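Local coordinates for protein endo-1,3-beta-glucanase, family GH16 (Zobellia galactanivorans, PDB 4CRQ) that probably hydrolyses internal beta-1,3-glucosidic bonds of glucans such as laminarin, and is here the catalytic GH16 module of a longer, modular enzyme, at residues 159-162 against 167-170; 50-55 against 67-72; 28-31 against 35-38; 99-104 against 108-113. The protein carries 1 engineered substitution. All coordinates share one frame; numbering follows the deposited sequence.

Interaction 1 of 4, residues 159-162 against 167-170; sequences YSVE and SIKW
Val161 and Trp170 lie side by side, both pointing the same way from neighbouring antiparallel strands. Trp170 CB leaves its strand on the same face of the sheet as Val161. CG stands anti to the carbonyl carbon (chi1 -71°), which brings the pyrrole half of the indole up against Val161. There Val161 CG1 sits over one face of the five-membered ring, a CH-pi contact 3.5 Å from its centroid. The methyl is nearest the outer side of that ring, with Val161 CG1 3.2 Å from Trp170 CD1 and slightly farther from NE1. NE1 itself donates a hydrogen bond to Asp117 O, so the pyrrole nitrogen is fixed from outside the two strands. On the same face, Ile168 CG2 lies over the CZ2-CH2 end of the six-membered half, 3.7 Å from Trp170 CH2. With an alanine here, Val161 CG1 would probably lose the ring it rests on and Asp117 O its indole donor. The strands 156-163 and 167-172 form a beta hairpin in the jelly-roll sandwich of the GH16 fold. Val161 and Trp170 are a non-hydrogen-bonded pair. The next pair, Glu162 and Lys169, is hydrogen-bonded: Glu162 N reaches Lys169 O at 2.8 Å, and Lys169 N reaches Glu162 O at 2.8 Å. These two side chains leave from the other face of the sheet. Their charged ends do not meet, Glu162 OE1 being 6.1 Å from Lys169 NZ, which has a long, weak ion pair with Glu179. A water donates to Glu162 O at 2.8 Å and also bonds Ser167 OG, bridging the strands nearer the turn.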
loop_
_atom_site.group_PDB
_atom_site.type_symbol
_atom_site.label_atom_id
_atom_site.label_comp_id
_atom_site.label_asym_id
_atom_site.label_seq_id
_atom_site.Cartn_x
_atom_site.Cartn_y
_atom_site.Cartn_z
ATOM N N TYR A 159 -5.600 9.523 1.581
ATOM C CA TYR A 159 -5.213 8.879 0.317
ATOM C C TYR A 159 -6.329 7.945 -0.085
ATOM O O TYR A 159 -6.717 7.091 0.730
ATOM C CB TYR A 159 -3.925 8.102 0.502
ATOM C CG TYR A 159 -2.783 9.013 0.903
ATOM C CD1 TYR A 159 -2.092 9.755 -0.076
ATOM C CD2 TYR A 159 -2.395 9.156 2.260
ATOM C CE1 TYR A 159 -1.057 10.598 0.279
ATOM C CE2 TYR A 159 -1.336 10.009 2.623
ATOM C CZ TYR A 159 -0.663 10.731 1.626
ATOM O OH TYR A 159 0.393 11.583 1.902
ATOM N N SER A 160 -6.869 8.069 -1.313
ATOM C CA SER A 160 -7.988 7.204 -1.683
ATOM C C SER A 160 -7.979 6.871 -3.164
ATOM O O SER A 160 -7.339 7.566 -3.969
ATOM C CB SER A 160 -9.324 7.892 -1.318
ATOM O OG SER A 160 -9.494 9.061 -2.108
ATOM N N VAL A 161 -8.702 5.807 -3.500
ATOM C CA VAL A 161 -9.056 5.515 -4.873
ATOM C C VAL A 161 -10.547 5.336 -4.945
ATOM O O VAL A 161 -11.128 4.799 -3.991
ATOM C CB VAL A 161 -8.372 4.246 -5.466
ATOM C CG1 VAL A 161 -6.903 4.506 -5.703
ATOM C CG2 VAL A 161 -8.654 2.981 -4.618
ATOM N N GLU A 162 -11.161 5.779 -6.036
ATOM C CA GLU A 162 -12.553 5.413 -6.348
ATOM C C GLU A 162 -12.469 4.429 -7.510
ATOM O O GLU A 162 -11.946 4.764 -8.583
ATOM C CB GLU A 162 -13.410 6.606 -6.721
ATOM C CG GLU A 162 -13.789 7.468 -5.540
ATOM C CD GLU A 162 -14.555 8.723 -5.920
ATOM O OE1 GLU A 162 -14.788 9.008 -7.122
ATOM O OE2 GLU A 162 -14.924 9.448 -4.984
ATOM N N SER A 167 -13.594 2.503 -14.274
ATOM C CA SER A 167 -12.381 3.284 -14.041
ATOM C C SER A 167 -11.838 3.139 -12.641
ATOM O O SER A 167 -12.547 2.669 -11.752
ATOM C CB SER A 167 -12.678 4.782 -14.276
ATOM O OG SER A 167 -13.637 5.255 -13.337
ATOM N N ILE A 168 -10.580 3.536 -12.453
ATOM C CA ILE A 168 -10.012 3.721 -11.098
ATOM C C ILE A 168 -9.537 5.166 -11.129
ATOM O O ILE A 168 -8.858 5.582 -12.089
ATOM C CB ILE A 168 -8.876 2.745 -10.748
ATOM C CG1 ILE A 168 -9.397 1.303 -10.797
ATOM C CG2 ILE A 168 -8.253 3.063 -9.373
ATOM C CD1 ILE A 168 -8.327 0.223 -10.864
ATOM N N LYS A 169 -9.877 5.911 -10.085
ATOM C CA LYS A 169 -9.437 7.297 -9.927
ATOM C C LYS A 169 -8.676 7.392 -8.612
ATOM O O LYS A 169 -9.100 6.778 -7.622
ATOM C CB LYS A 169 -10.633 8.262 -9.940
ATOM C CG LYS A 169 -11.480 8.262 -11.219
ATOM C CD LYS A 169 -12.748 9.064 -10.962
ATOM C CE LYS A 169 -13.870 8.785 -11.957
ATOM N NZ LYS A 169 -13.908 9.752 -13.066
ATOM N N TRP A 170 -7.583 8.166 -8.587
ATOM C CA TRP A 170 -6.788 8.392 -7.372
ATOM C C TRP A 170 -6.928 9.812 -6.892
ATOM O O TRP A 170 -7.063 10.748 -7.706
ATOM C CB TRP A 170 -5.299 8.146 -7.623
ATOM C CG TRP A 170 -4.889 6.717 -7.833
ATOM C CD1 TRP A 170 -4.268 5.868 -6.922
ATOM C CD2 TRP A 170 -5.051 5.922 -9.055
ATOM N NE1 TRP A 170 -4.050 4.638 -7.469
ATOM C CE2 TRP A 170 -4.493 4.597 -8.754
ATOM C CE3 TRP A 170 -5.586 6.165 -10.333
ATOM C CZ2 TRP A 170 -4.476 3.568 -9.699
ATOM C CZ3 TRP A 170 -5.562 5.124 -11.276
ATOM C CH2 TRP A 170 -5.022 3.854 -10.962
HETATM O O HOH W 1 -13.802 5.475 -10.574
#

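Interaction 2 of 4, residues 50-55 against 67-72; sequences LVITAK and ARMKTQ. With ACT (acetate ion), chain F.
Leu50 and Ile52 meet Met69 and Ala67 through aliphatic groups and a sulfur, and the flat group nearby is the guanidinium of Arg68. Acetate O, at its edge and near its plane, accepts a hydrogen bond from Arg68 NH2 (3.0 Å). Trp30 CE3 lies over one face of the guanidinium and Trp99 CH2 over the other, offset toward NH2. NE makes a salt bridge with Glu22. Strands 49-59 and 62-70 are a beta hairpin of the GH16 jelly roll. No hydrogen bond joins the two segments. Leu50, Ile52 and Ala54 instead bond to strand 220-231, Val51 and Thr53 to Ala44 and Asn42 on the other side. Across these two segments the contact is interior side-chain packing. Leu50 and Met69 reach toward each other tip to tip, with Leu50 CD2 3.7 Å from Met69 SD. A bend at chi3 (65°) turns Met69 CE back toward both leucine methyls. Ile52 CG2 lies against Ala67 CB at 3.9 Å, while Ile52 CD1 is a looser neighbour of the sulfur. Arg68 and Lys70 alternate with Ala67 and Met69 and carry the acetate, probably from the crystallisation liquor. Lys70 NZ bonds acetate OXT at 3.0 Å and also Gln72 OE1 at 2.7 Å, nearly in line with the amide C=O.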
loop_
_atom_site.group_PDB
_atom_site.type_symbol
_atom_site.label_atom_id
_atom_site.label_comp_id
_atom_site.label_asym_id
_atom_site.label_seq_id
_atom_site.Cartn_x
_atom_site.Cartn_y
_atom_site.Cartn_z
ATOM N N LEU A 50 -2.723 3.103 14.042
ATOM C CA LEU A 50 -1.756 2.056 13.733
ATOM C C LEU A 50 -0.388 2.734 13.541
ATOM O O LEU A 50 -0.270 3.751 12.845
ATOM C CB LEU A 50 -2.131 1.314 12.446
ATOM C CG LEU A 50 -1.106 0.357 11.815
ATOM C CD1 LEU A 50 -0.909 -0.834 12.744
ATOM C CD2 LEU A 50 -1.543 -0.057 10.412
ATOM N N VAL A 51 0.636 2.168 14.173
ATOM C CA VAL A 51 2.004 2.672 14.015
ATOM C C VAL A 51 2.808 1.535 13.421
ATOM O O VAL A 51 2.965 0.491 14.071
ATOM C CB VAL A 51 2.618 3.155 15.363
ATOM C CG1 VAL A 51 4.014 3.750 15.155
ATOM C CG2 VAL A 51 1.675 4.146 16.061
ATOM N N ILE A 52 3.323 1.721 12.195
ATOM C CA ILE A 52 4.294 0.773 11.612
ATOM C C ILE A 52 5.653 1.446 11.765
ATOM O O ILE A 52 5.893 2.565 11.233
ATOM C CB ILE A 52 3.994 0.427 10.143
ATOM C CG1 ILE A 52 2.684 -0.389 10.027
ATOM C CG2 ILE A 52 5.215 -0.261 9.464
ATOM C CD1 ILE A 52 2.216 -0.598 8.598
ATOM N N THR A 53 6.555 0.762 12.475
ATOM C CA THR A 53 7.872 1.329 12.758
ATOM C C THR A 53 8.980 0.594 12.019
ATOM O O THR A 53 9.102 -0.623 12.171
ATOM C CB THR A 53 8.171 1.314 14.291
ATOM O OG1 THR A 53 7.118 1.979 14.997
ATOM C CG2 THR A 53 9.517 2.005 14.607
ATOM N N ALA A 54 9.762 1.326 11.217
ATOM C CA ALA A 54 10.963 0.788 10.565
ATOM C C ALA A 54 12.140 1.061 11.500
ATOM O O ALA A 54 12.298 2.202 11.968
ATOM C CB ALA A 54 11.201 1.431 9.198
ATOM N N LYS A 55 12.945 0.033 11.777
ATOM C CA LYS A 55 14.041 0.137 12.728
ATOM C C LYS A 55 15.316 -0.304 12.107
ATOM O O LYS A 55 15.326 -1.174 11.225
ATOM C CB LYS A 55 13.785 -0.795 13.945
ATOM C CG LYS A 55 12.495 -0.556 14.768
ATOM C CD LYS A 55 12.270 -1.598 15.893
ATOM C CE LYS A 55 10.879 -1.511 16.512
ATOM N NZ LYS A 55 10.769 -2.471 17.658
ATOM N N ALA A 67 7.045 -3.613 9.351
ATOM C CA ALA A 67 5.849 -4.445 9.313
ATOM C C ALA A 67 5.135 -4.349 7.984
ATOM O O ALA A 67 5.224 -3.338 7.297
ATOM C CB ALA A 67 4.891 -4.071 10.434
ATOM N N ARG A 68 4.446 -5.432 7.641
ATOM C CA ARG A 68 3.623 -5.550 6.450
ATOM C C ARG A 68 2.383 -6.338 6.863
ATOM O O ARG A 68 2.492 -7.438 7.419
ATOM C CB ARG A 68 4.385 -6.246 5.308
ATOM C CG ARG A 68 3.526 -6.545 4.072
ATOM C CD ARG A 68 4.420 -6.921 2.889
ATOM N NE ARG A 68 3.684 -7.597 1.810
ATOM C CZ ARG A 68 4.057 -7.616 0.520
ATOM N NH1 ARG A 68 5.151 -6.951 0.118
ATOM N NH2 ARG A 68 3.324 -8.281 -0.363
ATOM N N MET A 69 1.210 -5.766 6.588
ATOM C CA MET A 69 -0.073 -6.324 7.003
ATOM C C MET A 69 -1.030 -6.398 5.837
ATOM O O MET A 69 -0.978 -5.544 4.972
ATOM C CB MET A 69 -0.693 -5.361 8.006
ATOM C CG MET A 69 0.076 -5.109 9.266
ATOM S SD MET A 69 -0.490 -3.576 10.033
ATOM C CE MET A 69 -2.208 -3.911 10.500
ATOM N N LYS A 70 -1.915 -7.394 5.808
ATOM C CA LYS A 70 -2.864 -7.557 4.702
ATOM C C LYS A 70 -4.180 -8.078 5.233
ATOM O O LYS A 70 -4.194 -8.704 6.299
ATOM C CB LYS A 70 -2.247 -8.497 3.622
ATOM C CG LYS A 70 -1.978 -9.907 4.147
ATOM C CD LYS A 70 -1.292 -10.829 3.144
ATOM C CE LYS A 70 -1.030 -12.192 3.768
ATOM N NZ LYS A 70 -0.445 -13.147 2.781
ATOM N N THR A 71 -5.267 -7.830 4.489
ATOM C CA THR A 71 -6.573 -8.352 4.876
ATOM C C THR A 71 -6.893 -9.646 4.109
ATOM O O THR A 71 -8.029 -10.133 4.173
ATOM C CB THR A 71 -7.705 -7.315 4.659
ATOM O OG1 THR A 71 -7.878 -7.053 3.264
ATOM C CG2 THR A 71 -7.403 -6.018 5.385
ATOM N N GLN A 72 -5.912 -10.193 3.375
ATOM C CA GLN A 72 -6.120 -11.430 2.596
ATOM C C GLN A 72 -6.794 -12.553 3.396
ATOM O O GLN A 72 -6.318 -12.880 4.496
ATOM C CB GLN A 72 -4.800 -11.895 1.974
ATOM C CG GLN A 72 -4.926 -13.135 1.095
ATOM C CD GLN A 72 -3.598 -13.514 0.483
ATOM O OE1 GLN A 72 -2.540 -13.206 1.044
ATOM N NE2 GLN A 72 -3.636 -14.176 -0.674
HETATM C C ACT F . 1.102 -11.543 -0.319
HETATM O O ACT F . 1.660 -10.685 0.396
HETATM O OXT ACT F . 0.713 -12.685 0.058
HETATM C CH3 ACT F . 0.897 -11.159 -1.730
#

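Interaction 3 of 4, residues 28-31 against 35-38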
loop_
_atom_site.group_PDB
_atom_site.type_symbol
_atom_site.label_atom_id
_atom_site.label_comp_id
_atom_site.label_asym_id
_atom_site.label_seq_id
_atom_site.Cartn_x
_atom_site.Cartn_y
_atom_site.Cartn_z
ATOM N N ASN A 28 13.473 -12.700 -2.952
ATOM C CA ASN A 28 14.314 -11.594 -3.462
ATOM C C ASN A 28 13.861 -10.223 -2.897
ATOM O O ASN A 28 13.653 -9.250 -3.661
ATOM C CB ASN A 28 14.330 -11.565 -5.000
ATOM C CG ASN A 28 15.014 -12.766 -5.627
ATOM O OD1 ASN A 28 14.612 -13.199 -6.700
ATOM N ND2 ASN A 28 16.042 -13.306 -4.977
ATOM N N GLY A 29 13.697 -10.160 -1.572
ATOM C CA GLY A 29 13.284 -8.909 -0.917
ATOM C C GLY A 29 11.924 -8.447 -1.422
ATOM O O GLY A 29 11.825 -7.365 -2.012
ATOM N N TRP A 30 10.913 -9.286 -1.219
ATOM C CA TRP A 30 9.509 -9.009 -1.590
ATOM C C TRP A 30 9.406 -8.623 -3.043
ATOM O O TRP A 30 8.604 -7.778 -3.421
ATOM C CB TRP A 30 8.886 -7.989 -0.614
ATOM C CG TRP A 30 8.799 -8.637 0.739
ATOM C CD1 TRP A 30 9.721 -8.549 1.775
ATOM C CD2 TRP A 30 7.763 -9.527 1.219
ATOM N NE1 TRP A 30 9.320 -9.292 2.843
ATOM C CE2 TRP A 30 8.160 -9.910 2.577
ATOM C CE3 TRP A 30 6.577 -10.030 0.688
ATOM C CZ2 TRP A 30 7.394 -10.756 3.358
ATOM C CZ3 TRP A 30 5.800 -10.888 1.480
ATOM C CH2 TRP A 30 6.195 -11.239 2.789
ATOM N N GLY A 31 10.250 -9.269 -3.850
ATOM C CA GLY A 31 10.345 -9.075 -5.306
ATOM C C GLY A 31 10.951 -7.761 -5.775
ATOM O O GLY A 31 10.930 -7.482 -6.978
ATOM N N LEU A 35 15.365 -4.271 1.763
ATOM C CA LEU A 35 16.382 -4.593 2.799
ATOM C C LEU A 35 15.821 -4.973 4.171
ATOM O O LEU A 35 16.576 -5.439 5.025
ATOM C CB LEU A 35 17.420 -3.434 2.915
ATOM C CG LEU A 35 18.018 -2.921 1.585
ATOM C CD1 LEU A 35 18.825 -1.657 1.810
ATOM C CD2 LEU A 35 18.856 -3.998 0.887
ATOM N N GLN A 36 14.511 -4.787 4.375
ATOM C CA GLN A 36 13.914 -5.073 5.707
ATOM C C GLN A 36 13.425 -6.516 5.888
ATOM O O GLN A 36 13.021 -7.200 4.922
ATOM C CB GLN A 36 12.716 -4.145 6.051
ATOM C CG GLN A 36 11.396 -4.515 5.362
ATOM C CD GLN A 36 11.425 -4.443 3.844
ATOM O OE1 GLN A 36 12.118 -3.596 3.268
ATOM N NE2 GLN A 36 10.673 -5.335 3.182
ATOM N N TYR A 37 13.463 -6.950 7.138
ATOM C CA TYR A 37 12.860 -8.196 7.547
ATOM C C TYR A 37 11.546 -7.834 8.301
ATOM O O TYR A 37 11.619 -7.173 9.345
ATOM C CB TYR A 37 13.826 -8.972 8.440
ATOM C CG TYR A 37 13.411 -10.377 8.843
ATOM C CD1 TYR A 37 12.321 -10.624 9.736
ATOM C CD2 TYR A 37 14.125 -11.487 8.362
ATOM C CE1 TYR A 37 11.954 -11.929 10.104
ATOM C CE2 TYR A 37 13.760 -12.792 8.732
ATOM C CZ TYR A 37 12.693 -13.005 9.601
ATOM O OH TYR A 37 12.365 -14.287 9.937
ATOM N N TYR A 38 10.366 -8.219 7.783
ATOM C CA TYR A 38 9.122 -7.878 8.465
ATOM C C TYR A 38 8.911 -8.726 9.699
ATOM O O TYR A 38 9.199 -9.919 9.706
ATOM C CB TYR A 38 7.984 -8.046 7.491
ATOM C CG TYR A 38 7.897 -6.985 6.383
ATOM C CD1 TYR A 38 7.896 -5.610 6.702
ATOM C CD2 TYR A 38 7.785 -7.357 5.028
ATOM C CE1 TYR A 38 7.780 -4.624 5.722
ATOM C CE2 TYR A 38 7.682 -6.390 4.030
ATOM C CZ TYR A 38 7.676 -5.031 4.384
ATOM O OH TYR A 38 7.558 -4.051 3.432
#
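Trp30, on the short, weakly bonded helix 29-33, packs on Tyr38 of strand 36-38, the two elements being joined by the short link through Glu34 and Leu35. The tyrosine comes in by one side of its ring. Tyr38 CD2 lies 3.1 Å above the indole plane, toward the rim, and is 3.3 Å from Trp30 NE1. Tyr38 CE2 follows over the same pyrrole half, 3.7 Å from Trp30 CD1. The planes are 59° apart, an oblique pairing with the tyrosine and five-membered ring centroids separated by 4.9 Å. Trp30 NE1 donates a hydrogen bond to Gly24 O. Gly24 is also backbone-bonded to Tyr38, so it holds both partners of the ring pair. All four residues 28-31 have left-handed helical backbone angles. This turn leads into the GH16 jelly roll, where strand 36-38 runs parallel to strand 62-70. Arg68 of that strand touches both rings. Gln36 completes the contact. Its chain bends at chi2 (-62°) and brings NE2 to 3.6 Å from Trp30 CD1. The amide donates from NE2 to Glu34 and accepts at OE1 from Val204 N, which fixes how it is turned. Gln36 CG lies over one face of the Tyr38 ring. If a serine stood in place of Trp30, Gly24 O would probably lose its indole donor and the CD2-CE2 side of Tyr38 the surface it lies on. An acetate, probably from the crystallisation liquor, is bound about 4 Å from the Trp30 side chain.

Interaction 4 of 4, residues 99-104 against 108-113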
loop_
_atom_site.group_PDB
_atom_site.type_symbol
_atom_site.label_atom_id
_atom_site.label_comp_id
_atom_site.label_asym_id
_atom_site.label_seq_id
_atom_site.Cartn_x
_atom_site.Cartn_y
_atom_site.Cartn_z
ATOM N N TRP A 99 -2.044 -0.209 -0.398
ATOM C CA TRP A 99 -2.321 -0.833 -1.691
ATOM C C TRP A 99 -3.232 -2.012 -1.649
ATOM O O TRP A 99 -3.736 -2.349 -0.574
ATOM C CB TRP A 99 -0.990 -1.156 -2.383
ATOM C CG TRP A 99 0.024 -1.962 -1.591
ATOM C CD1 TRP A 99 0.583 -1.686 -0.338
ATOM C CD2 TRP A 99 0.674 -3.191 -2.029
ATOM N NE1 TRP A 99 1.500 -2.643 0.020
ATOM C CE2 TRP A 99 1.596 -3.584 -0.956
ATOM C CE3 TRP A 99 0.579 -3.991 -3.167
ATOM C CZ2 TRP A 99 2.386 -4.732 -1.049
ATOM C CZ3 TRP A 99 1.375 -5.128 -3.255
ATOM C CH2 TRP A 99 2.259 -5.498 -2.219
ATOM N N MET A 100 -3.471 -2.639 -2.803
ATOM C CA MET A 100 -4.442 -3.740 -2.897
ATOM C C MET A 100 -3.949 -4.748 -3.907
ATOM O O MET A 100 -3.293 -4.381 -4.890
ATOM C CB MET A 100 -5.817 -3.228 -3.368
ATOM C CG MET A 100 -6.373 -2.064 -2.537
ATOM S SD MET A 100 -8.002 -1.530 -3.088
ATOM C CE MET A 100 -9.037 -2.789 -2.351
ATOM N N LEU A 101 -4.254 -6.015 -3.670
ATOM C CA LEU A 101 -3.925 -7.104 -4.614
ATOM C C LEU A 101 -5.141 -7.983 -4.868
ATOM O O LEU A 101 -5.956 -8.167 -3.955
ATOM C CB LEU A 101 -2.802 -7.977 -4.046
ATOM C CG LEU A 101 -1.360 -7.435 -4.074
ATOM C CD1 LEU A 101 -0.455 -8.229 -3.138
ATOM C CD2 LEU A 101 -0.775 -7.403 -5.476
ATOM N N GLY A 102 -5.267 -8.570 -6.065
ATOM C CA GLY A 102 -6.410 -9.447 -6.343
ATOM C C GLY A 102 -6.365 -10.694 -5.472
ATOM O O GLY A 102 -5.283 -11.281 -5.268
ATOM N N ASN A 103 -7.529 -11.088 -4.941
ATOM C CA ASN A 103 -7.666 -12.371 -4.207
ATOM C C ASN A 103 -7.092 -13.557 -4.958
ATOM O O ASN A 103 -6.591 -14.506 -4.342
ATOM C CB ASN A 103 -9.129 -12.702 -3.945
ATOM C CG ASN A 103 -9.721 -11.932 -2.786
ATOM O OD1 ASN A 103 -9.035 -11.163 -2.091
ATOM N ND2 ASN A 103 -11.006 -12.137 -2.569
ATOM N N ASN A 104 -7.170 -13.512 -6.294
ATOM C CA ASN A 104 -6.729 -14.666 -7.104
ATOM C C ASN A 104 -5.198 -14.802 -7.265
ATOM O O ASN A 104 -4.728 -15.651 -8.042
ATOM C CB ASN A 104 -7.457 -14.697 -8.462
ATOM C CG ASN A 104 -7.090 -13.529 -9.373
ATOM O OD1 ASN A 104 -6.352 -12.602 -8.986
ATOM N ND2 ASN A 104 -7.615 -13.562 -10.588
ATOM N N VAL A 108 -3.365 -17.249 -9.897
ATOM C CA VAL A 108 -2.820 -16.659 -11.160
ATOM C C VAL A 108 -1.479 -15.926 -10.987
ATOM O O VAL A 108 -0.860 -15.511 -11.982
ATOM C CB VAL A 108 -3.848 -15.733 -11.891
ATOM C CG1 VAL A 108 -5.152 -16.483 -12.177
ATOM C CG2 VAL A 108 -4.105 -14.446 -11.103
ATOM N N SER A 109 -1.050 -15.774 -9.731
ATOM C CA SER A 109 0.216 -15.114 -9.351
ATOM C C SER A 109 0.202 -13.593 -9.672
ATOM O O SER A 109 -0.848 -13.036 -10.042
ATOM C CB SER A 109 1.422 -15.876 -9.964
ATOM O OG SER A 109 2.638 -15.496 -9.363
ATOM N N TRP A 110 1.350 -12.933 -9.516
ATOM C CA TRP A 110 1.504 -11.505 -9.795
ATOM C C TRP A 110 2.298 -11.360 -11.071
ATOM O O TRP A 110 3.224 -12.147 -11.288
ATOM C CB TRP A 110 2.164 -10.795 -8.605
ATOM C CG TRP A 110 2.312 -9.296 -8.782
ATOM C CD1 TRP A 110 1.471 -8.284 -8.299
ATOM C CD2 TRP A 110 3.380 -8.587 -9.518
ATOM N NE1 TRP A 110 1.932 -7.044 -8.674
ATOM C CE2 TRP A 110 3.069 -7.148 -9.404
ATOM C CE3 TRP A 110 4.532 -8.983 -10.246
ATOM C CZ2 TRP A 110 3.875 -6.168 -9.985
ATOM C CZ3 TRP A 110 5.335 -7.981 -10.827
ATOM C CH2 TRP A 110 5.013 -6.609 -10.701
ATOM N N PRO A 111 1.976 -10.361 -11.935
ATOM C CA PRO A 111 0.954 -9.309 -11.799
ATOM C C PRO A 111 -0.437 -9.624 -12.359
ATOM O O PRO A 111 -1.296 -8.733 -12.350
ATOM C CB PRO A 111 1.600 -8.138 -12.554
ATOM C CG PRO A 111 2.342 -8.801 -13.688
ATOM C CD PRO A 111 2.752 -10.171 -13.184
ATOM N N ALA A 112 -0.660 -10.861 -12.830
ATOM C CA ALA A 112 -1.965 -11.246 -13.403
ATOM C C ALA A 112 -3.110 -10.992 -12.430
ATOM O O ALA A 112 -4.194 -10.673 -12.877
ATOM C CB ALA A 112 -1.990 -12.691 -13.869
ATOM N N CYS A 113 -2.864 -11.132 -11.117
ATOM C CA CYS A 113 -3.886 -10.880 -10.094
ATOM C C CYS A 113 -4.362 -9.423 -10.053
ATOM O O CYS A 113 -5.462 -9.146 -9.583
ATOM C CB CYS A 113 -3.362 -11.254 -8.714
ATOM S SG CYS A 113 -1.884 -10.334 -8.221
#
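Asn104 meets Val108 and Cys113 at once. Its backbone O accepts from Val108 N at 2.8 Å, with an almost straight N-H...O angle of 174°. This is the four-residue step of the short helix 105-108. Asn104 CG stands between its backbone N and carbonyl carbon (chi1 67°), which sets the amide against both Val108 and Cys113. Val108 CG2 leans on it, 3.6 Å from Asn104 CG. The amide oxygen is turned to the cysteine, Asn104 OD1 being 3.2 Å from Cys113 CA. Asn104 occupies the N-cap position, yet its side chain makes no capping bond; ND2 is held by Glu191 instead. Farther back, Gly102 CA approaches Cys113 O at 3.4 Å in a CA-H...O contact. A CB on this glycine would clash with that oxygen. Leu101 CD2 reaches the edge of the Trp110 ring, 3.7 Å from CD1, and lies more loosely against Cys113 SG. These contacts fold the connection between strands 94-102 and 115-117, antiparallel neighbours in the GH16 jelly roll, back onto the end of strand 94-102. The next shell fixes the connection. Cys113 N bonds to Ser109 O at 3.0 Å, and Gly102 pairs with Gly114. Pro111, which follows a cis peptide bond, sets its CB over the centre of one face of Trp110, while Trp110 NE1 donates to Glu115.

In the fold
From the N terminus the contacts follow in series, and none nests in or crosses another. Interaction 3 closes first, over the short link from helix 29-33 to strand 36-38. Interaction 2 then joins the diverging ends of the hairpin 49-59/62-70. Interaction 4 closes the connection from strand 94-102 to strand 115-117. Interaction 1 comes last, in the hairpin 156-163/167-172. Interactions 2 and 3 touch, since strands 62-70 and 36-38 are neighbours. Interaction 2 also meets interaction 4, where Arg68 reaches Trp99. Interaction 1 touches none of the others and lies across the chain's centre from interactions 2 and 3, its centre about 27 Å from that of interaction 3.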